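Local coordinates for protein Cyclo(L-tyrosyl-L-tyrosyl) synthase (Mycobacterium tuberculosis, PDB 2X9Q) that joins the tyrosyl groups of two tyrosyl-tRNA molecules into cyclo(L-tyrosyl-L-tyrosyl), without ATP, as a step towards mycocyclosin, at residues I75-G80 and S248-Y253; A184-R189 and S268-S273. One frame throughout, in Å; residues are numbered along the deposited sequence.

Contact 1. Residues I75-G80 and S248-Y253; sequences IIHTEG and SSLNCY
The last turn of helix 71-79 lies across strand 249-253 with axes 7.6 Å apart at their closest and N-to-C directions 108° apart, H77 and L250 being the pair whose CA atoms come nearest. Parallel strands 82-87 and 249-253 lie next to each other in the Rossmann-like sheet that cyclodipeptide synthases share with class I aminoacyl-tRNA synthetases, and the helix covers the start of the latter strand. I76 makes the approach with its CG2 branch, set anti to the backbone N while CG1 stands beside that N (chi1 -72°); the methyl rests 3.6 Å from S249 O, against the S249-L250 peptide, with the S248 side chain also touching it. H77 and L250 cross obliquely: the CD2 methyl of L250 sits 3.7 Å from H77 CB and 3.9 Å from CD2 of the imidazole, while the far nitrogen of the ring, NE2, is hydrogen-bonded to Q61. No direct hydrogen bond joins the two segments. A water links polar atoms of two buried residues instead, and S248 OG is also hydrogen-bonded to D81 OD2, just after the helix. At the other end of the strand, Y253 OH is hydrogen-bonded to OG of S88, probably the catalytic nucleophile. The bridging water donates to I76 O over 2.7 Å and to S248 OG over 3.0 Å, tying the last helical turn to the residue just before the strand.

Contact 2. Residues A184-R189 and S268-S273; sequences ADLLTR and SGLRAS
With CG anti to the backbone N in both L186 (chi1 173°) and L270, the two leucines reach each other with their terminal methyls, while R189, extended from CG to NE, carries its guanidinium alongside L270. The leucines cross at about a right angle, and L186 CD1 lies 3.3 Å from L270 CD2, closer than methyl groups normally pack, so perhaps locally strained. The other methyl of L270, CD1, sits over one face of the R189 guanidinium, 3.8 Å from NE, and the CA of L270 is on a guanidinium face too, 3.9 Å above the plane and displaced from its centre. L270 is thus shared between an apolar and a charged neighbour. The contact joins helix 177-192 to the irregular loop between helix 260-263 and strand 276-283, the last strand of the Rossmann-like domain; L186 also packs on C231 and A234 of helix 220-244, and C231 probably lines the substrate site. An intrahelical salt bridge one turn back holds the guanidinium plane: R189 NE donates to D185 OD2 over 2.9 Å at 173°, with the acceptor in the guanidinium plane and the approach on the syn side of the carboxylate, 28° out of its plane. In the loop, L270 O accepts a hydrogen bond from R271 NH1. The R189 guanidinium meets the loop backbone just before L270 obliquely, its NH1 3.6 Å from G269 C.

In the fold
Contact 1 is buried, with five of its six touching residues inside the protein, whereas contact 2 is partly buried, with only L186 and L270 among its touching residues fully buried. They hold different elements: contact 1 packs a helix on a sheet strand, contact 2 a helix on an irregular loop. Chemistry follows place, since contact 1 is apolar packing with a water link and contact 2 apolar packing flanked by a charged pair. Helix 220-244, which falls between 184-189 and 248-253 in the chain, touches both contacts, S249 and N251 in 248-253, L186 in 184-189. The centres are 21 Å apart, and the nearest atoms, about 5 Å apart, do not touch.

Contact 1. Residues I75-G80 and S248-Y253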
ATOM      1  N   ILE A  75      13.371   7.657  10.190  1.00 22.83           N
ATOM      2  CA  ILE A  75      13.084   7.831  11.600  1.00 23.07           C
ATOM      3  C   ILE A  75      11.888   6.977  12.013  1.00 23.75           C
ATOM      4  O   ILE A  75      11.892   6.315  13.087  1.00 22.31           O
ATOM      5  CB  ILE A  75      12.846   9.352  11.943  1.00 24.39           C
ATOM      6  CG1 ILE A  75      14.212  10.099  11.852  1.00 26.95           C
ATOM      7  CG2 ILE A  75      12.273   9.446  13.352  1.00 24.72           C
ATOM      8  CD1 ILE A  75      14.049  11.485  11.963  1.00 33.66           C
ATOM      9  N   ILE A  76      10.814   7.002  11.197  1.00 20.28           N
ATOM     10  CA  ILE A  76       9.635   6.175  11.548  1.00 19.93           C
ATOM     11  C   ILE A  76       9.917   4.646  11.575  1.00 20.49           C
ATOM     12  O   ILE A  76       9.410   3.904  12.451  1.00 21.96           O
ATOM     13  CB  ILE A  76       8.500   6.568  10.552  1.00 20.23           C
ATOM     14  CG1 ILE A  76       7.990   7.986  10.945  1.00 21.72           C
ATOM     15  CG2 ILE A  76       7.405   5.542  10.605  1.00 18.56           C
ATOM     16  CD1 ILE A  76       7.115   8.759   9.775  1.00 20.08           C
ATOM     17  N   HIS A  77      10.709   4.190  10.618  1.00 19.95           N
ATOM     18  CA  HIS A  77      11.148   2.815  10.579  1.00 23.06           C
ATOM     19  C   HIS A  77      11.845   2.488  11.893  1.00 26.05           C
ATOM     20  O   HIS A  77      11.533   1.465  12.509  1.00 26.43           O
ATOM     21  CB  HIS A  77      12.169   2.635   9.445  1.00 23.87           C
ATOM     22  CG  HIS A  77      12.753   1.243   9.344  1.00 22.39           C
ATOM     23  ND1 HIS A  77      14.013   1.022   8.848  1.00 23.02           N
ATOM     24  CD2 HIS A  77      12.296   0.025   9.773  1.00 21.50           C
ATOM     25  CE1 HIS A  77      14.281  -0.279   8.874  1.00 26.51           C
ATOM     26  NE2 HIS A  77      13.285  -0.901   9.491  1.00 20.21           N
ATOM     27  N   THR A  78      12.809   3.329  12.298  1.00 25.33           N
ATOM     28  CA  THR A  78      13.515   3.160  13.595  1.00 28.52           C
ATOM     29  C   THR A  78      12.609   3.229  14.824  1.00 28.58           C
ATOM     30  O   THR A  78      12.873   2.557  15.811  1.00 29.02           O
ATOM     31  CB  THR A  78      14.667   4.261  13.712  1.00 28.52           C
ATOM     32  OG1 THR A  78      15.496   4.080  12.582  1.00 31.95           O
ATOM     33  CG2 THR A  78      15.510   4.012  14.946  1.00 34.84           C
ATOM     34  N   GLU A  79      11.551   4.049  14.820  1.00 27.57           N
ATOM     35  CA  GLU A  79      10.636   4.022  15.928  1.00 28.28           C
ATOM     36  C   GLU A  79      10.026   2.583  16.123  1.00 28.77           C
ATOM     37  O   GLU A  79       9.655   2.212  17.241  1.00 25.66           O
ATOM     38  CB  GLU A  79       9.466   4.965  15.705  1.00 28.37           C
ATOM     39  CG  GLU A  79       9.844   6.416  15.472  1.00 32.71           C
ATOM     40  CD  GLU A  79      10.030   7.181  16.798  1.00 38.29           C
ATOM     41  OE1 GLU A  79       9.494   8.269  16.928  1.00 42.41           O
ATOM     42  OE2 GLU A  79      10.643   6.632  17.730  1.00 40.13           O
ATOM     43  N   GLY A  80       9.801   1.829  15.036  1.00 27.11           N
ATOM     44  CA  GLY A  80       9.299   0.447  15.232  1.00 24.68           C
ATOM     45  C   GLY A  80       7.926   0.370  15.855  1.00 24.98           C
ATOM     46  O   GLY A  80       7.619  -0.603  16.616  1.00 25.91           O
ATOM     47  N   SER A 248       2.953   5.724  15.003  1.00 23.48           N
ATOM     48  CA  SER A 248       3.526   6.061  13.686  1.00 21.56           C
ATOM     49  C   SER A 248       3.440   4.792  12.876  1.00 22.38           C
ATOM     50  O   SER A 248       3.177   3.704  13.441  1.00 22.87           O
ATOM     51  CB  SER A 248       4.958   6.496  13.809  1.00 21.98           C
ATOM     52  OG  SER A 248       5.812   5.470  14.276  1.00 21.53           O
ATOM     53  N   SER A 249       3.644   4.878  11.569  1.00 19.35           N
ATOM     54  CA  SER A 249       3.517   3.627  10.828  1.00 19.16           C
ATOM     55  C   SER A 249       4.329   3.729   9.563  1.00 19.64           C
ATOM     56  O   SER A 249       4.337   4.812   8.926  1.00 19.39           O
ATOM     57  CB  SER A 249       2.006   3.284  10.515  1.00 16.43           C
ATOM     58  OG  SER A 249       1.977   2.087   9.662  1.00 18.51           O
ATOM     59  N   LEU A 250       4.973   2.620   9.178  1.00 18.56           N
ATOM     60  CA  LEU A 250       5.704   2.538   7.943  1.00 18.78           C
ATOM     61  C   LEU A 250       4.927   1.673   6.939  1.00 18.91           C
ATOM     62  O   LEU A 250       4.728   0.485   7.185  1.00 19.27           O
ATOM     63  CB  LEU A 250       7.083   1.844   8.184  1.00 19.08           C
ATOM     64  CG  LEU A 250       8.105   1.944   7.110  1.00 17.98           C
ATOM     65  CD1 LEU A 250       8.573   3.470   6.859  1.00 15.22           C
ATOM     66  CD2 LEU A 250       9.279   1.147   7.592  1.00 17.76           C
ATOM     67  N   ASN A 251       4.553   2.255   5.798  1.00 19.23           N
ATOM     68  CA  ASN A 251       3.763   1.528   4.805  1.00 19.26           C
ATOM     69  C   ASN A 251       4.724   0.885   3.806  1.00 20.05           C
ATOM     70  O   ASN A 251       5.524   1.585   3.137  1.00 19.92           O
ATOM     71  CB  ASN A 251       2.729   2.491   4.170  1.00 19.39           C
ATOM     72  CG  ASN A 251       1.674   1.693   3.374  1.00 24.63           C
ATOM     73  OD1 ASN A 251       2.040   0.756   2.679  1.00 24.58           O
ATOM     74  ND2 ASN A 251       0.427   2.082   3.444  1.00 17.08           N
ATOM     75  N   CYS A 252       4.733  -0.470   3.755  1.00 19.16           N
ATOM     76  CA  CYS A 252       5.826  -1.179   3.061  1.00 18.47           C
ATOM     77  C   CYS A 252       5.414  -1.936   1.848  1.00 19.41           C
ATOM     78  O   CYS A 252       4.397  -2.700   1.896  1.00 19.92           O
ATOM     79  CB  CYS A 252       6.468  -2.221   4.015  1.00 21.07           C
ATOM     80  SG  CYS A 252       7.122  -1.412   5.501  1.00 22.33           S
ATOM     81  N   TYR A 253       6.188  -1.799   0.768  1.00 20.14           N
ATOM     82  CA  TYR A 253       5.870  -2.569  -0.460  1.00 21.69           C
ATOM     83  C   TYR A 253       7.149  -2.810  -1.189  1.00 22.85           C
ATOM     84  O   TYR A 253       8.138  -2.145  -0.912  1.00 23.66           O
ATOM     85  CB  TYR A 253       4.860  -1.772  -1.351  1.00 20.67           C
ATOM     86  CG  TYR A 253       4.079  -2.619  -2.318  1.00 20.69           C
ATOM     87  CD1 TYR A 253       3.272  -3.657  -1.848  1.00 22.00           C
ATOM     88  CD2 TYR A 253       4.165  -2.391  -3.724  1.00 24.08           C
ATOM     89  CE1 TYR A 253       2.564  -4.489  -2.745  1.00 23.40           C
ATOM     90  CE2 TYR A 253       3.452  -3.218  -4.628  1.00 27.13           C
ATOM     91  CZ  TYR A 253       2.668  -4.237  -4.128  1.00 27.25           C
ATOM     92  OH  TYR A 253       1.929  -5.035  -4.961  1.00 25.25           O
TER
HETATM   93  O   HOH W   1       7.043   2.894  13.263  1.00 20.01           O

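Contact 2. Residues A184-R189 and S268-S273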
ATOM      1  N   ALA A 184     -12.462  10.914   1.092  1.00 24.84           N
ATOM      2  CA  ALA A 184     -13.316  12.003   0.582  1.00 26.20           C
ATOM      3  C   ALA A 184     -12.483  13.266   0.298  1.00 27.74           C
ATOM      4  O   ALA A 184     -12.657  13.901  -0.753  1.00 26.53           O
ATOM      5  CB  ALA A 184     -14.527  12.326   1.557  1.00 25.83           C
ATOM      6  N   ASP A 185     -11.601  13.635   1.228  1.00 28.08           N
ATOM      7  CA  ASP A 185     -10.714  14.778   1.021  1.00 27.95           C
ATOM      8  C   ASP A 185      -9.899  14.611  -0.262  1.00 28.27           C
ATOM      9  O   ASP A 185      -9.715  15.576  -1.049  1.00 28.00           O
ATOM     10  CB  ASP A 185      -9.789  14.921   2.226  1.00 29.33           C
ATOM     11  CG  ASP A 185      -8.722  15.999   2.008  1.00 33.36           C
ATOM     12  OD1 ASP A 185      -9.106  17.170   2.124  1.00 35.10           O
ATOM     13  OD2 ASP A 185      -7.536  15.717   1.689  1.00 32.56           O
ATOM     14  N   LEU A 186      -9.347  13.412  -0.460  1.00 26.02           N
ATOM     15  CA  LEU A 186      -8.508  13.142  -1.640  1.00 27.08           C
ATOM     16  C   LEU A 186      -9.325  13.310  -2.905  1.00 26.67           C
ATOM     17  O   LEU A 186      -8.894  13.973  -3.877  1.00 27.96           O
ATOM     18  CB  LEU A 186      -7.973  11.717  -1.626  1.00 23.99           C
ATOM     19  CG  LEU A 186      -7.225  11.287  -2.878  1.00 26.58           C
ATOM     20  CD1 LEU A 186      -5.970  12.273  -3.319  1.00 23.48           C
ATOM     21  CD2 LEU A 186      -6.697   9.847  -2.741  1.00 26.45           C
ATOM     22  N   LEU A 187     -10.493  12.685  -2.917  1.00 27.36           N
ATOM     23  CA  LEU A 187     -11.419  12.833  -4.076  1.00 27.81           C
ATOM     24  C   LEU A 187     -11.798  14.306  -4.329  1.00 27.78           C
ATOM     25  O   LEU A 187     -11.912  14.740  -5.476  1.00 26.15           O
ATOM     26  CB  LEU A 187     -12.609  11.896  -3.913  1.00 28.21           C
ATOM     27  CG  LEU A 187     -12.560  10.511  -4.611  1.00 33.67           C
ATOM     28  CD1 LEU A 187     -11.308   9.702  -4.441  1.00 34.46           C
ATOM     29  CD2 LEU A 187     -13.851   9.634  -4.350  1.00 35.12           C
ATOM     30  N   THR A 188     -12.014  15.072  -3.275  1.00 28.90           N
ATOM     31  CA  THR A 188     -12.436  16.468  -3.440  1.00 30.83           C
ATOM     32  C   THR A 188     -11.283  17.271  -4.044  1.00 31.22           C
ATOM     33  O   THR A 188     -11.484  18.067  -4.980  1.00 31.17           O
ATOM     34  CB  THR A 188     -12.792  17.066  -2.077  1.00 31.61           C
ATOM     35  OG1 THR A 188     -14.019  16.469  -1.655  1.00 34.82           O
ATOM     36  CG2 THR A 188     -12.981  18.591  -2.147  1.00 32.53           C
ATOM     37  N   ARG A 189     -10.079  17.090  -3.520  1.00 30.18           N
ATOM     38  CA  ARG A 189      -8.916  17.768  -4.114  1.00 31.31           C
ATOM     39  C   ARG A 189      -8.659  17.424  -5.569  1.00 32.11           C
ATOM     40  O   ARG A 189      -8.308  18.314  -6.350  1.00 33.26           O
ATOM     41  CB  ARG A 189      -7.667  17.420  -3.362  1.00 32.02           C
ATOM     42  CG  ARG A 189      -7.517  17.981  -2.066  1.00 31.39           C
ATOM     43  CD  ARG A 189      -6.314  17.191  -1.492  1.00 35.55           C
ATOM     44  NE  ARG A 189      -6.118  17.507  -0.094  1.00 34.37           N
ATOM     45  CZ  ARG A 189      -5.354  18.492   0.376  1.00 35.56           C
ATOM     46  NH1 ARG A 189      -4.625  19.303  -0.434  1.00 31.46           N
ATOM     47  NH2 ARG A 189      -5.310  18.644   1.680  1.00 35.86           N
ATOM     48  N   SER A 268       4.030  21.926  -0.017  1.00 21.35           N
ATOM     49  CA  SER A 268       2.693  21.826   0.583  1.00 23.13           C
ATOM     50  C   SER A 268       1.710  21.340  -0.484  1.00 22.63           C
ATOM     51  O   SER A 268       2.053  21.295  -1.666  1.00 19.92           O
ATOM     52  CB  SER A 268       2.206  23.183   1.146  1.00 21.79           C
ATOM     53  OG  SER A 268       2.135  24.130   0.146  1.00 26.47           O
ATOM     54  N   GLY A 269       0.574  20.880  -0.028  1.00 24.15           N
ATOM     55  CA  GLY A 269      -0.415  20.242  -0.921  1.00 25.99           C
ATOM     56  C   GLY A 269      -0.999  19.024  -0.168  1.00 26.55           C
ATOM     57  O   GLY A 269      -1.151  19.041   1.071  1.00 26.87           O
ATOM     58  N   LEU A 270      -1.293  17.969  -0.896  1.00 24.63           N
ATOM     59  CA  LEU A 270      -1.688  16.704  -0.271  1.00 22.16           C
ATOM     60  C   LEU A 270      -0.397  16.066   0.264  1.00 20.01           C
ATOM     61  O   LEU A 270       0.486  15.723  -0.552  1.00 18.19           O
ATOM     62  CB  LEU A 270      -2.273  15.799  -1.377  1.00 22.78           C
ATOM     63  CG  LEU A 270      -2.730  14.408  -0.802  1.00 24.76           C
ATOM     64  CD1 LEU A 270      -3.812  14.532   0.232  1.00 25.47           C
ATOM     65  CD2 LEU A 270      -3.173  13.506  -1.957  1.00 27.83           C
ATOM     66  N   ARG A 271      -0.286  15.855   1.587  1.00 16.79           N
ATOM     67  CA  ARG A 271       0.892  15.273   2.177  1.00 19.69           C
ATOM     68  C   ARG A 271       0.512  14.251   3.242  1.00 17.36           C
ATOM     69  O   ARG A 271      -0.467  14.424   3.954  1.00 19.98           O
ATOM     70  CB  ARG A 271       1.806  16.382   2.814  1.00 17.38           C
ATOM     71  CG  ARG A 271       2.470  17.358   1.705  1.00 18.21           C
ATOM     72  CD  ARG A 271       3.456  16.571   0.762  1.00 14.52           C
ATOM     73  NE  ARG A 271       4.126  17.536  -0.114  1.00 13.94           N
ATOM     74  CZ  ARG A 271       3.608  18.031  -1.273  1.00 21.64           C
ATOM     75  NH1 ARG A 271       2.341  17.728  -1.644  1.00 15.89           N
ATOM     76  NH2 ARG A 271       4.365  18.882  -2.030  1.00 17.91           N
ATOM     77  N   ALA A 272       1.265  13.177   3.310  1.00 18.38           N
ATOM     78  CA  ALA A 272       1.069  12.197   4.389  1.00 17.15           C
ATOM     79  C   ALA A 272       1.374  12.872   5.731  1.00 17.73           C
ATOM     80  O   ALA A 272       2.074  13.905   5.826  1.00 15.89           O
ATOM     81  CB  ALA A 272       1.981  10.961   4.184  1.00 16.67           C
ATOM     82  N   SER A 273       0.769  12.321   6.763  1.00 18.56           N
ATOM     83  CA  SER A 273       0.949  12.782   8.141  1.00 18.25           C
ATOM     84  C   SER A 273       2.412  12.759   8.483  1.00 17.26           C
ATOM     85  O   SER A 273       3.171  11.936   7.979  1.00 18.17           O
ATOM     86  CB  SER A 273       0.235  11.785   9.105  1.00 19.54           C
ATOM     87  OG  SER A 273       0.631  12.087  10.434  1.00 19.13           O
TER